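Local coordinates for protein (hdlp (histone deacetylase-like protein)) (PDB 1C3P) that binds zinc and probably acts as a deacetylase, removing acetyl groups by hydrolysis, at residues E317-L322 and E349-P354; V273-A278 and R304-I309; G296-A301 and V342-M347. All blocks are in the same frame, centred on the assembly; numbering follows the deposited sequence.

Overall arrangement
Eight parallel strands in the order 2-1-3-8-7-4-5-6, flanked by helices, give the chain its arginase/deacetylase fold, and all three contacts gather round helix 299-314. From the N terminus, helix 272-286 opens contact 2, which closes on residues 304-309 after strand 290-292. Contact 3 has meanwhile opened at 296-301, so the two cross. Contact 1 opens at 317-322, once contact 2 has closed. The loop at 342-347 then closes contact 3, and 349-354 closes contact 1, so these two cross as well. Arg304, in contact 2's second segment, donates from NH1 to Thr350 O, tying the late loop of contact 1 to helix 299-314.

Contact 1 of 3, residues E317-L322 and E349-P354; sequences EVPEKL and ETLKDP
Leu351 and Glu320 make the single backbone hydrogen bond between these two irregular segments: Leu351 N donates to Glu320 O over 3.2 Å, nearly straight (160° at the hydrogen). The same oxygen is approached by carbon on the Thr350 side. Thr350 CA makes a CA-H...O contact with Glu320 O at 3.4 Å, and the methyl Thr350 CG2 abuts Glu320 O, too short at 2.9 Å to be more than approximate. With OG1 beside the backbone N (chi1 -61°), CG2 is left anti to N and faces the Glu320 carbonyl. Thr350 OG1 donates to Glu349 O over 2.6 Å, from above the carbonyl plane. Replacing Thr350 with an alanine removes both branches, and the Glu349 carbonyl would probably lose its hydroxyl donor while a gap opens beside Glu320 O. Both segments are loops that follow helix 299-314, the first leading into helix 324-332 and the second coming after it. Together they fold back over helix 299-314, where Val318, Leu351 and Lys352 all touch Leu308. The apolar contact centres on Leu351, whose side chain points across to the other segment. Leu351 CD1 touches two neighbours, Val318 CG1 and Pro319 CG, each at 3.5 Å. Val318 crosses Leu351 at about a right angle, as does Leu322, whose CD2 lies 4.2 Å from Leu351 CG. Lys352 adds only its aliphatic part, with CD 4.0 Å from Val318 CG1.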
ATOM      1  N   GLU A 317     -16.195 -14.640  10.046  1.00 34.06           N
ATOM      2  CA  GLU A 317     -16.289 -13.790  11.220  1.00 37.96           C
ATOM      3  C   GLU A 317     -14.913 -13.535  11.782  1.00 35.65           C
ATOM      4  O   GLU A 317     -14.017 -14.379  11.676  1.00 32.91           O
ATOM      5  CB  GLU A 317     -17.197 -14.418  12.283  1.00 43.60           C
ATOM      6  CG  GLU A 317     -18.608 -13.832  12.299  1.00 60.36           C
ATOM      7  CD  GLU A 317     -19.312 -13.915  10.954  1.00 70.70           C
ATOM      8  OE1 GLU A 317     -20.442 -13.392  10.846  1.00 76.71           O
ATOM      9  OE2 GLU A 317     -18.745 -14.500  10.006  1.00 78.36           O
ATOM     10  N   VAL A 318     -14.746 -12.351  12.359  1.00 30.52           N
ATOM     11  CA  VAL A 318     -13.477 -11.960  12.944  1.00 37.04           C
ATOM     12  C   VAL A 318     -13.443 -12.423  14.385  1.00 28.96           C
ATOM     13  O   VAL A 318     -14.285 -12.023  15.176  1.00 33.56           O
ATOM     14  CB  VAL A 318     -13.311 -10.425  12.928  1.00 36.48           C
ATOM     15  CG1 VAL A 318     -11.956 -10.052  13.489  1.00 40.43           C
ATOM     16  CG2 VAL A 318     -13.482  -9.894  11.516  1.00 33.75           C
ATOM     17  N   PRO A 319     -12.486 -13.294  14.744  1.00 29.20           N
ATOM     18  CA  PRO A 319     -12.434 -13.749  16.137  1.00 28.99           C
ATOM     19  C   PRO A 319     -12.154 -12.533  17.015  1.00 36.95           C
ATOM     20  O   PRO A 319     -11.463 -11.607  16.588  1.00 32.86           O
ATOM     21  CB  PRO A 319     -11.274 -14.740  16.122  1.00 32.17           C
ATOM     22  CG  PRO A 319     -10.382 -14.169  15.049  1.00 41.36           C
ATOM     23  CD  PRO A 319     -11.416 -13.938  13.970  1.00 31.62           C
ATOM     24  N   GLU A 320     -12.665 -12.498  18.235  1.00 34.61           N
ATOM     25  CA  GLU A 320     -12.379 -11.308  19.012  1.00 35.13           C
ATOM     26  C   GLU A 320     -11.005 -11.365  19.654  1.00 35.13           C
ATOM     27  O   GLU A 320     -10.428 -10.336  19.983  1.00 37.43           O
ATOM     28  CB  GLU A 320     -13.460 -11.062  20.066  1.00 52.97           C
ATOM     29  CG  GLU A 320     -13.627 -12.153  21.086  1.00 56.06           C
ATOM     30  CD  GLU A 320     -14.641 -11.767  22.145  1.00 65.58           C
ATOM     31  OE1 GLU A 320     -14.386 -10.789  22.882  1.00 64.27           O
ATOM     32  OE2 GLU A 320     -15.695 -12.430  22.231  1.00 72.99           O
ATOM     33  N   LYS A 321     -10.455 -12.565  19.777  1.00 28.22           N
ATOM     34  CA  LYS A 321      -9.157 -12.749  20.412  1.00 36.58           C
ATOM     35  C   LYS A 321      -8.156 -13.485  19.526  1.00 34.44           C
ATOM     36  O   LYS A 321      -8.544 -14.170  18.581  1.00 33.83           O
ATOM     37  CB  LYS A 321      -9.354 -13.567  21.684  1.00 44.87           C
ATOM     38  CG  LYS A 321      -9.911 -14.964  21.375  1.00 55.73           C
ATOM     39  CD  LYS A 321     -11.279 -14.904  20.673  1.00 57.27           C
ATOM     40  CE  LYS A 321     -11.690 -16.252  20.105  1.00 54.59           C
ATOM     41  NZ  LYS A 321     -11.723 -17.311  21.157  1.00 67.47           N
ATOM     42  N   LEU A 322      -6.868 -13.334  19.833  1.00 30.21           N
ATOM     43  CA  LEU A 322      -5.825 -14.060  19.107  1.00 29.45           C
ATOM     44  C   LEU A 322      -5.627 -15.365  19.882  1.00 33.28           C
ATOM     45  O   LEU A 322      -5.749 -15.365  21.104  1.00 31.45           O
ATOM     46  CB  LEU A 322      -4.506 -13.295  19.103  1.00 32.21           C
ATOM     47  CG  LEU A 322      -4.464 -11.945  18.398  1.00 38.94           C
ATOM     48  CD1 LEU A 322      -2.997 -11.547  18.268  1.00 38.44           C
ATOM     49  CD2 LEU A 322      -5.113 -12.036  17.022  1.00 42.11           C
ATOM     50  N   GLU A 349      -3.896  -9.100  22.869  1.00 30.51           N
ATOM     51  CA  GLU A 349      -5.098  -9.509  23.585  1.00 35.53           C
ATOM     52  C   GLU A 349      -6.412  -9.435  22.807  1.00 38.48           C
ATOM     53  O   GLU A 349      -7.456  -9.865  23.298  1.00 40.12           O
ATOM     54  CB  GLU A 349      -5.216  -8.681  24.868  1.00 31.35           C
ATOM     55  CG  GLU A 349      -4.029  -8.812  25.799  1.00 29.09           C
ATOM     56  CD  GLU A 349      -3.777 -10.248  26.216  1.00 31.78           C
ATOM     57  OE1 GLU A 349      -4.765 -10.974  26.446  1.00 30.98           O
ATOM     58  OE2 GLU A 349      -2.601 -10.646  26.334  1.00 30.67           O
ATOM     59  N   THR A 350      -6.371  -8.883  21.603  1.00 33.58           N
ATOM     60  CA  THR A 350      -7.570  -8.773  20.786  1.00 29.74           C
ATOM     61  C   THR A 350      -7.180  -8.518  19.346  1.00 30.63           C
ATOM     62  O   THR A 350      -6.118  -7.966  19.071  1.00 26.62           O
ATOM     63  CB  THR A 350      -8.464  -7.617  21.242  1.00 35.91           C
ATOM     64  OG1 THR A 350      -8.893  -7.843  22.588  1.00 45.03           O
ATOM     65  CG2 THR A 350      -9.687  -7.510  20.346  1.00 49.48           C
ATOM     66  N   LEU A 351      -8.049  -8.909  18.425  1.00 29.07           N
ATOM     67  CA  LEU A 351      -7.759  -8.715  17.021  1.00 24.59           C
ATOM     68  C   LEU A 351      -8.157  -7.294  16.611  1.00 29.71           C
ATOM     69  O   LEU A 351      -7.404  -6.596  15.928  1.00 30.53           O
ATOM     70  CB  LEU A 351      -8.518  -9.754  16.189  1.00 29.91           C
ATOM     71  CG  LEU A 351      -7.989 -10.007  14.778  1.00 39.62           C
ATOM     72  CD1 LEU A 351      -8.741 -11.162  14.149  1.00 37.09           C
ATOM     73  CD2 LEU A 351      -8.118  -8.759  13.936  1.00 54.03           C
ATOM     74  N   LYS A 352      -9.336  -6.866  17.044  1.00 28.64           N
ATOM     75  CA  LYS A 352      -9.850  -5.533  16.721  1.00 32.72           C
ATOM     76  C   LYS A 352      -9.553  -4.554  17.842  1.00 32.49           C
ATOM     77  O   LYS A 352      -9.735  -4.886  19.005  1.00 31.90           O
ATOM     78  CB  LYS A 352     -11.364  -5.608  16.514  1.00 27.37           C
ATOM     79  CG  LYS A 352     -11.782  -6.370  15.274  1.00 43.48           C
ATOM     80  CD  LYS A 352     -13.252  -6.785  15.297  1.00 46.77           C
ATOM     81  CE  LYS A 352     -14.206  -5.619  15.419  1.00 51.52           C
ATOM     82  NZ  LYS A 352     -15.620  -6.106  15.442  1.00 62.08           N
ATOM     83  N   ASP A 353      -9.061  -3.360  17.525  1.00 31.44           N
ATOM     84  CA  ASP A 353      -8.861  -2.414  18.614  1.00 26.50           C
ATOM     85  C   ASP A 353     -10.112  -1.548  18.735  1.00 26.41           C
ATOM     86  O   ASP A 353     -10.967  -1.548  17.851  1.00 25.73           O
ATOM     87  CB  ASP A 353      -7.592  -1.555  18.439  1.00 50.09           C
ATOM     88  CG  ASP A 353      -7.414  -1.019  17.045  1.00 52.79           C
ATOM     89  OD1 ASP A 353      -6.893  -1.754  16.183  1.00 58.55           O
ATOM     90  OD2 ASP A 353      -7.791   0.144  16.809  1.00 73.19           O
ATOM     91  N   PRO A 354     -10.273  -0.853  19.864  1.00 30.12           N
ATOM     92  CA  PRO A 354     -11.443   0.005  20.061  1.00 34.02           C
ATOM     93  C   PRO A 354     -11.385   1.180  19.101  1.00 34.00           C
ATOM     94  O   PRO A 354     -10.313   1.540  18.617  1.00 28.28           O
ATOM     95  CB  PRO A 354     -11.277   0.464  21.507  1.00 32.25           C
ATOM     96  CG  PRO A 354      -9.773   0.560  21.622  1.00 44.48           C
ATOM     97  CD  PRO A 354      -9.415  -0.807  21.060  1.00 35.38           C
TER

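Contact 2 of 3, residues V273-A278 and R304-I309; sequences VAFLKA and RAWTLI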
ATOM      1  N   VAL A 273     -10.207  -0.838  13.192  1.00 19.57           N
ATOM      2  CA  VAL A 273     -11.616  -0.892  12.831  1.00 22.12           C
ATOM      3  C   VAL A 273     -12.016   0.236  11.888  1.00 22.06           C
ATOM      4  O   VAL A 273     -12.869   0.053  11.036  1.00 16.89           O
ATOM      5  CB  VAL A 273     -12.497  -0.903  14.088  1.00 26.91           C
ATOM      6  CG1 VAL A 273     -13.955  -0.794  13.709  1.00 39.69           C
ATOM      7  CG2 VAL A 273     -12.279  -2.228  14.829  1.00 34.73           C
ATOM      8  N   ALA A 274     -11.395   1.403  12.029  1.00 21.79           N
ATOM      9  CA  ALA A 274     -11.695   2.490  11.109  1.00 21.31           C
ATOM     10  C   ALA A 274     -11.023   2.140   9.766  1.00 17.83           C
ATOM     11  O   ALA A 274     -11.542   2.474   8.697  1.00 20.38           O
ATOM     12  CB  ALA A 274     -11.154   3.817  11.665  1.00 18.95           C
ATOM     13  N   PHE A 275      -9.867   1.468   9.835  1.00 16.01           N
ATOM     14  CA  PHE A 275      -9.124   1.046   8.640  1.00 16.46           C
ATOM     15  C   PHE A 275     -10.033   0.116   7.841  1.00 25.06           C
ATOM     16  O   PHE A 275     -10.163   0.228   6.615  1.00 19.71           O
ATOM     17  CB  PHE A 275      -7.850   0.308   9.075  1.00 24.56           C
ATOM     18  CG  PHE A 275      -7.057  -0.296   7.950  1.00 23.01           C
ATOM     19  CD1 PHE A 275      -6.331   0.497   7.070  1.00 23.88           C
ATOM     20  CD2 PHE A 275      -7.000  -1.679   7.809  1.00 22.40           C
ATOM     21  CE1 PHE A 275      -5.552  -0.084   6.065  1.00 28.74           C
ATOM     22  CE2 PHE A 275      -6.228  -2.274   6.811  1.00 35.03           C
ATOM     23  CZ  PHE A 275      -5.502  -1.474   5.940  1.00 24.63           C
ATOM     24  N   LEU A 276     -10.682  -0.788   8.561  1.00 17.49           N
ATOM     25  CA  LEU A 276     -11.592  -1.749   7.962  1.00 24.23           C
ATOM     26  C   LEU A 276     -12.811  -1.022   7.383  1.00 18.88           C
ATOM     27  O   LEU A 276     -13.245  -1.322   6.267  1.00 17.99           O
ATOM     28  CB  LEU A 276     -12.005  -2.780   9.026  1.00 20.44           C
ATOM     29  CG  LEU A 276     -12.785  -4.034   8.598  1.00 39.65           C
ATOM     30  CD1 LEU A 276     -13.194  -4.817   9.845  1.00 29.65           C
ATOM     31  CD2 LEU A 276     -14.014  -3.661   7.824  1.00 32.41           C
ATOM     32  N   LYS A 277     -13.377  -0.071   8.125  1.00 19.67           N
ATOM     33  CA  LYS A 277     -14.525   0.653   7.592  1.00 21.33           C
ATOM     34  C   LYS A 277     -14.189   1.440   6.341  1.00 22.12           C
ATOM     35  O   LYS A 277     -15.018   1.573   5.440  1.00 22.19           O
ATOM     36  CB  LYS A 277     -15.124   1.608   8.625  1.00 23.84           C
ATOM     37  CG  LYS A 277     -15.983   0.929   9.639  1.00 40.87           C
ATOM     38  CD  LYS A 277     -16.962   1.926  10.238  1.00 54.73           C
ATOM     39  CE  LYS A 277     -17.864   2.509   9.158  1.00 58.85           C
ATOM     40  NZ  LYS A 277     -18.856   3.458   9.724  1.00 55.34           N
ATOM     41  N   ALA A 278     -12.969   1.968   6.284  1.00 20.23           N
ATOM     42  CA  ALA A 278     -12.538   2.744   5.118  1.00 17.06           C
ATOM     43  C   ALA A 278     -12.589   1.846   3.880  1.00 16.94           C
ATOM     44  O   ALA A 278     -13.083   2.226   2.808  1.00 14.93           O
ATOM     45  CB  ALA A 278     -11.095   3.262   5.338  1.00 19.27           C
ATOM     46  N   ARG A 304      -2.655  -7.724  12.382  1.00 20.12           N
ATOM     47  CA  ARG A 304      -4.050  -7.706  12.771  1.00 18.04           C
ATOM     48  C   ARG A 304      -4.928  -6.961  11.776  1.00 21.00           C
ATOM     49  O   ARG A 304      -6.036  -7.403  11.468  1.00 19.45           O
ATOM     50  CB  ARG A 304      -4.224  -7.080  14.175  1.00 21.09           C
ATOM     51  CG  ARG A 304      -3.534  -7.813  15.347  1.00 24.34           C
ATOM     52  CD  ARG A 304      -3.987  -7.193  16.691  1.00 27.09           C
ATOM     53  NE  ARG A 304      -3.899  -5.742  16.632  1.00 45.73           N
ATOM     54  CZ  ARG A 304      -4.614  -4.895  17.367  1.00 39.82           C
ATOM     55  NH1 ARG A 304      -5.506  -5.331  18.258  1.00 28.40           N
ATOM     56  NH2 ARG A 304      -4.452  -3.594  17.183  1.00 41.77           N
ATOM     57  N   ALA A 305      -4.433  -5.838  11.260  1.00 19.93           N
ATOM     58  CA  ALA A 305      -5.225  -5.041  10.332  1.00 18.70           C
ATOM     59  C   ALA A 305      -5.492  -5.737   9.012  1.00 16.46           C
ATOM     60  O   ALA A 305      -6.625  -5.742   8.530  1.00 19.49           O
ATOM     61  CB  ALA A 305      -4.545  -3.659  10.098  1.00 18.26           C
ATOM     62  N   TRP A 306      -4.463  -6.320   8.404  1.00 21.92           N
ATOM     63  CA  TRP A 306      -4.706  -7.017   7.156  1.00 18.99           C
ATOM     64  C   TRP A 306      -5.544  -8.252   7.413  1.00 20.26           C
ATOM     65  O   TRP A 306      -6.253  -8.717   6.524  1.00 21.20           O
ATOM     66  CB  TRP A 306      -3.404  -7.392   6.450  1.00 17.96           C
ATOM     67  CG  TRP A 306      -2.817  -6.233   5.676  1.00 21.34           C
ATOM     68  CD1 TRP A 306      -3.471  -5.111   5.265  1.00 19.88           C
ATOM     69  CD2 TRP A 306      -1.484  -6.129   5.170  1.00 16.55           C
ATOM     70  NE1 TRP A 306      -2.628  -4.310   4.529  1.00 15.95           N
ATOM     71  CE2 TRP A 306      -1.403  -4.913   4.456  1.00 19.37           C
ATOM     72  CE3 TRP A 306      -0.347  -6.948   5.248  1.00 17.80           C
ATOM     73  CZ2 TRP A 306      -0.225  -4.495   3.823  1.00 24.85           C
ATOM     74  CZ3 TRP A 306       0.822  -6.534   4.621  1.00 29.69           C
ATOM     75  CH2 TRP A 306       0.871  -5.314   3.915  1.00 17.04           C
ATOM     76  N   THR A 307      -5.469  -8.790   8.623  1.00 18.60           N
ATOM     77  CA  THR A 307      -6.285  -9.955   8.929  1.00 16.88           C
ATOM     78  C   THR A 307      -7.750  -9.521   8.864  1.00 17.47           C
ATOM     79  O   THR A 307      -8.586 -10.254   8.344  1.00 18.94           O
ATOM     80  CB  THR A 307      -5.910 -10.558  10.309  1.00 22.05           C
ATOM     81  OG1 THR A 307      -4.644 -11.222  10.191  1.00 21.58           O
ATOM     82  CG2 THR A 307      -6.965 -11.557  10.781  1.00 24.86           C
ATOM     83  N   LEU A 308      -8.067  -8.325   9.365  1.00 19.97           N
ATOM     84  CA  LEU A 308      -9.446  -7.837   9.280  1.00 22.54           C
ATOM     85  C   LEU A 308      -9.876  -7.754   7.811  1.00 22.98           C
ATOM     86  O   LEU A 308     -11.009  -8.109   7.446  1.00 22.27           O
ATOM     87  CB  LEU A 308      -9.591  -6.456   9.939  1.00 21.13           C
ATOM     88  CG  LEU A 308      -9.394  -6.384  11.456  1.00 22.82           C
ATOM     89  CD1 LEU A 308      -9.684  -4.958  11.975  1.00 25.01           C
ATOM     90  CD2 LEU A 308     -10.343  -7.396  12.115  1.00 29.09           C
ATOM     91  N   ILE A 309      -8.972  -7.281   6.959  1.00 22.54           N
ATOM     92  CA  ILE A 309      -9.281  -7.177   5.541  1.00 17.09           C
ATOM     93  C   ILE A 309      -9.527  -8.565   4.957  1.00 20.84           C
ATOM     94  O   ILE A 309     -10.470  -8.764   4.190  1.00 25.20           O
ATOM     95  CB  ILE A 309      -8.124  -6.544   4.741  1.00 18.12           C
ATOM     96  CG1 ILE A 309      -7.876  -5.109   5.210  1.00 18.26           C
ATOM     97  CG2 ILE A 309      -8.452  -6.580   3.258  1.00 24.16           C
ATOM     98  CD1 ILE A 309      -9.060  -4.188   4.997  1.00 26.57           C
TER
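Phe275 turns the edge of its ring to helix 299-314, with Trp306 CD1 and Ala305 O both near the ring plane. Phe275 CZ stands 4.2 Å from Trp306 CD1 and meets the indole obliquely, so the two aromatics are not stacked. Ile309 also comes in obliquely, CG1 lying 3.6 Å from Phe275 CE2. The contact is a helix-helix packing within the arginase/deacetylase fold: helices 272-286 and 299-314 are joined through strand 290-292 of the central parallel sheet. Over these short segments the axes run in broadly the same direction, crossing at -35° and approaching to 9.4 Å. The side chains that meet are apolar, and no hydrogen bond runs from one segment to the other. Phe275 fills much of the interface because a chi1 of 174° swings its CG opposite the backbone N, which carries the ring toward helix 299-314. Phe275 CD2 packs 3.9 Å from Ala305 CB, whose small methyl lets the ring come close to the opposing helix. Ala305 O, though near the ring edge, is engaged in the helix's own bond from Ile309 N. The indole NH of Trp306 is likewise satisfied, by Leu255 O, and the far side of helix 299-314 meets helix 28-37 through Trp306 and Thr307. Asp258 and Asp168, which bind zinc in another structure of this protein but have none bound in this model, are about 7 Å from Phe275 and about 8 Å from Trp306 respectively, side chain to side chain, so this packing lies close to the metal site. Alongside the aromatic cluster Leu276 crosses Leu308 at about a right angle, and its CD1 touches Leu308 CB at 4.0 Å and Leu308 CD1 at 4.1 Å.

Contact 3 of 3, residues G296-A301 and V342-M347; sequences GYHPYA and VDRSYM
Met347 brings its thioether up to two aromatic rings at once, His298 and Tyr300. Met347 SD is 4.6 Å from the centroid of the His298 ring, reached obliquely, and 5.5 Å from the centroid of the Tyr300 ring, where it lies at the edge: a Met-aromatic contact. Met347 SD also comes within 3.9 Å of Tyr300 CB. The exact place of the terminal methyl CE is doubtful, as it is modelled too close both to Tyr300 and to Arg344 CB. His298 occupies the N-cap position of helix 299-314, so the contact sets a loop that follows helix 324-332 against the start of this helix in the deacetylase domain. Asp258, a zinc-binding residue with no metal bound in this model, is about 8 Å from His298, side chain to side chain. A chi1 of -174° extends the imidazole away from its backbone N and directs it at the loop, where Arg344 CG lies 4.2 Å from His298 CE1. Arg344 O stands at the edge of the Tyr300 ring. The loop holds its own shape through an Asx turn: Asp343 OD2 accepts from Ser345 N at 3.0 Å and from Ser345 OG at 2.6 Å, the hydroxyl on the syn side of the carboxylate.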
ATOM      1  N   GLY A 296       3.585  -0.215   5.923  1.00 28.52           N
ATOM      2  CA  GLY A 296       3.093  -0.637   7.223  1.00 23.21           C
ATOM      3  C   GLY A 296       4.386  -1.118   7.829  1.00 26.34           C
ATOM      4  O   GLY A 296       5.050  -1.973   7.248  1.00 26.05           O
ATOM      5  N   TYR A 297       4.750  -0.594   8.994  1.00 22.61           N
ATOM      6  CA  TYR A 297       6.038  -0.939   9.561  1.00 22.58           C
ATOM      7  C   TYR A 297       6.042  -1.515  10.975  1.00 24.98           C
ATOM      8  O   TYR A 297       7.111  -1.771  11.524  1.00 26.51           O
ATOM      9  CB  TYR A 297       6.940   0.299   9.473  1.00 23.68           C
ATOM     10  CG  TYR A 297       6.912   0.945   8.088  1.00 25.14           C
ATOM     11  CD1 TYR A 297       5.873   1.810   7.703  1.00 28.31           C
ATOM     12  CD2 TYR A 297       7.883   0.630   7.144  1.00 29.74           C
ATOM     13  CE1 TYR A 297       5.813   2.339   6.399  1.00 24.18           C
ATOM     14  CE2 TYR A 297       7.830   1.150   5.849  1.00 27.09           C
ATOM     15  CZ  TYR A 297       6.805   1.995   5.481  1.00 28.68           C
ATOM     16  OH  TYR A 297       6.796   2.478   4.184  1.00 28.17           O
ATOM     17  N   HIS A 298       4.855  -1.715  11.551  1.00 23.80           N
ATOM     18  CA  HIS A 298       4.721  -2.302  12.884  1.00 23.44           C
ATOM     19  C   HIS A 298       4.138  -3.691  12.642  1.00 23.11           C
ATOM     20  O   HIS A 298       3.030  -3.820  12.122  1.00 22.64           O
ATOM     21  CB  HIS A 298       3.749  -1.517  13.757  1.00 23.37           C
ATOM     22  CG  HIS A 298       3.697  -2.021  15.165  1.00 32.94           C
ATOM     23  ND1 HIS A 298       4.513  -1.538  16.165  1.00 38.29           N
ATOM     24  CD2 HIS A 298       3.004  -3.047  15.709  1.00 24.31           C
ATOM     25  CE1 HIS A 298       4.324  -2.242  17.266  1.00 26.60           C
ATOM     26  NE2 HIS A 298       3.413  -3.166  17.017  1.00 36.57           N
ATOM     27  N   PRO A 299       4.870  -4.748  13.031  1.00 21.07           N
ATOM     28  CA  PRO A 299       4.414  -6.125  12.831  1.00 26.62           C
ATOM     29  C   PRO A 299       3.047  -6.497  13.397  1.00 25.75           C
ATOM     30  O   PRO A 299       2.261  -7.181  12.740  1.00 24.36           O
ATOM     31  CB  PRO A 299       5.555  -6.951  13.440  1.00 28.95           C
ATOM     32  CG  PRO A 299       6.082  -6.026  14.524  1.00 35.16           C
ATOM     33  CD  PRO A 299       6.180  -4.750  13.706  1.00 27.42           C
ATOM     34  N   TYR A 300       2.771  -6.067  14.617  1.00 24.48           N
ATOM     35  CA  TYR A 300       1.493  -6.378  15.230  1.00 22.94           C
ATOM     36  C   TYR A 300       0.354  -5.665  14.521  1.00 22.80           C
ATOM     37  O   TYR A 300      -0.699  -6.250  14.255  1.00 19.14           O
ATOM     38  CB  TYR A 300       1.484  -5.939  16.688  1.00 25.24           C
ATOM     39  CG  TYR A 300       2.433  -6.660  17.622  1.00 30.44           C
ATOM     40  CD1 TYR A 300       3.464  -7.469  17.145  1.00 26.01           C
ATOM     41  CD2 TYR A 300       2.330  -6.478  18.997  1.00 31.37           C
ATOM     42  CE1 TYR A 300       4.370  -8.068  18.022  1.00 29.66           C
ATOM     43  CE2 TYR A 300       3.219  -7.064  19.876  1.00 35.88           C
ATOM     44  CZ  TYR A 300       4.238  -7.853  19.384  1.00 38.44           C
ATOM     45  OH  TYR A 300       5.139  -8.389  20.265  1.00 33.41           O
ATOM     46  N   ALA A 301       0.574  -4.384  14.247  1.00 23.08           N
ATOM     47  CA  ALA A 301      -0.426  -3.538  13.611  1.00 21.68           C
ATOM     48  C   ALA A 301      -0.766  -4.078  12.241  1.00 23.49           C
ATOM     49  O   ALA A 301      -1.932  -4.216  11.888  1.00 21.21           O
ATOM     50  CB  ALA A 301       0.095  -2.107  13.500  1.00 19.52           C
ATOM     51  N   VAL A 342       6.063   1.990  25.402  1.00 57.28           N
ATOM     52  CA  VAL A 342       4.699   2.489  25.266  1.00 52.09           C
ATOM     53  C   VAL A 342       3.827   1.339  25.750  1.00 53.31           C
ATOM     54  O   VAL A 342       2.750   1.534  26.321  1.00 57.79           O
ATOM     55  CB  VAL A 342       4.331   2.750  23.790  1.00 53.17           C
ATOM     56  CG1 VAL A 342       2.931   3.342  23.699  1.00 46.16           C
ATOM     57  CG2 VAL A 342       5.353   3.662  23.148  1.00 59.09           C
ATOM     58  N   ASP A 343       4.351   0.140  25.514  1.00 46.24           N
ATOM     59  CA  ASP A 343       3.713  -1.132  25.826  1.00 42.60           C
ATOM     60  C   ASP A 343       2.588  -1.388  24.838  1.00 35.45           C
ATOM     61  O   ASP A 343       1.476  -0.869  24.972  1.00 29.39           O
ATOM     62  CB  ASP A 343       3.137  -1.196  27.241  1.00 43.88           C
ATOM     63  CG  ASP A 343       2.622  -2.591  27.580  1.00 46.82           C
ATOM     64  OD1 ASP A 343       1.997  -2.776  28.646  1.00 46.16           O
ATOM     65  OD2 ASP A 343       2.862  -3.509  26.767  1.00 33.01           O
ATOM     66  N   ARG A 344       2.889  -2.196  23.835  1.00 30.51           N
ATOM     67  CA  ARG A 344       1.901  -2.517  22.827  1.00 29.43           C
ATOM     68  C   ARG A 344       1.380  -3.929  23.016  1.00 34.31           C
ATOM     69  O   ARG A 344       0.673  -4.439  22.158  1.00 29.09           O
ATOM     70  CB  ARG A 344       2.518  -2.387  21.440  1.00 30.10           C
ATOM     71  CG  ARG A 344       2.905  -0.987  21.043  1.00 33.95           C
ATOM     72  CD  ARG A 344       1.717  -0.036  21.065  1.00 20.92           C
ATOM     73  NE  ARG A 344       2.153   1.292  20.648  1.00 29.72           N
ATOM     74  CZ  ARG A 344       1.443   2.406  20.780  1.00 29.13           C
ATOM     75  NH1 ARG A 344       0.232   2.380  21.326  1.00 29.63           N
ATOM     76  NH2 ARG A 344       1.970   3.560  20.391  1.00 27.19           N
ATOM     77  N   SER A 345       1.717  -4.554  24.143  1.00 28.34           N
ATOM     78  CA  SER A 345       1.293  -5.930  24.404  1.00 30.95           C
ATOM     79  C   SER A 345      -0.222  -6.132  24.409  1.00 30.92           C
ATOM     80  O   SER A 345      -0.702  -7.257  24.242  1.00 31.15           O
ATOM     81  CB  SER A 345       1.865  -6.413  25.732  1.00 29.56           C
ATOM     82  OG  SER A 345       1.333  -5.637  26.783  1.00 29.38           O
ATOM     83  N   TYR A 346      -0.976  -5.057  24.617  1.00 25.64           N
ATOM     84  CA  TYR A 346      -2.435  -5.142  24.623  1.00 26.81           C
ATOM     85  C   TYR A 346      -2.940  -5.573  23.243  1.00 25.57           C
ATOM     86  O   TYR A 346      -4.043  -6.099  23.108  1.00 28.07           O
ATOM     87  CB  TYR A 346      -3.021  -3.774  24.963  1.00 34.41           C
ATOM     88  CG  TYR A 346      -2.706  -2.711  23.919  1.00 27.35           C
ATOM     89  CD1 TYR A 346      -3.516  -2.539  22.790  1.00 24.87           C
ATOM     90  CD2 TYR A 346      -1.583  -1.895  24.057  1.00 27.70           C
ATOM     91  CE1 TYR A 346      -3.214  -1.567  21.818  1.00 28.05           C
ATOM     92  CE2 TYR A 346      -1.269  -0.922  23.091  1.00 26.59           C
ATOM     93  CZ  TYR A 346      -2.088  -0.764  21.980  1.00 33.75           C
ATOM     94  OH  TYR A 346      -1.775   0.201  21.041  1.00 26.06           O
ATOM     95  N   MET A 347      -2.134  -5.333  22.214  1.00 29.08           N
ATOM     96  CA  MET A 347      -2.520  -5.692  20.848  1.00 24.19           C
ATOM     97  C   MET A 347      -2.626  -7.192  20.683  1.00 29.45           C
ATOM     98  O   MET A 347      -3.343  -7.676  19.798  1.00 28.08           O
ATOM     99  CB  MET A 347      -1.500  -5.145  19.844  1.00 24.87           C
ATOM    100  CG  MET A 347      -1.418  -3.633  19.813  1.00 23.66           C
ATOM    101  SD  MET A 347      -0.112  -3.044  18.672  1.00 27.02           S
ATOM    102  CE  MET A 347       1.246  -3.805  19.245  1.00 37.69           C
TER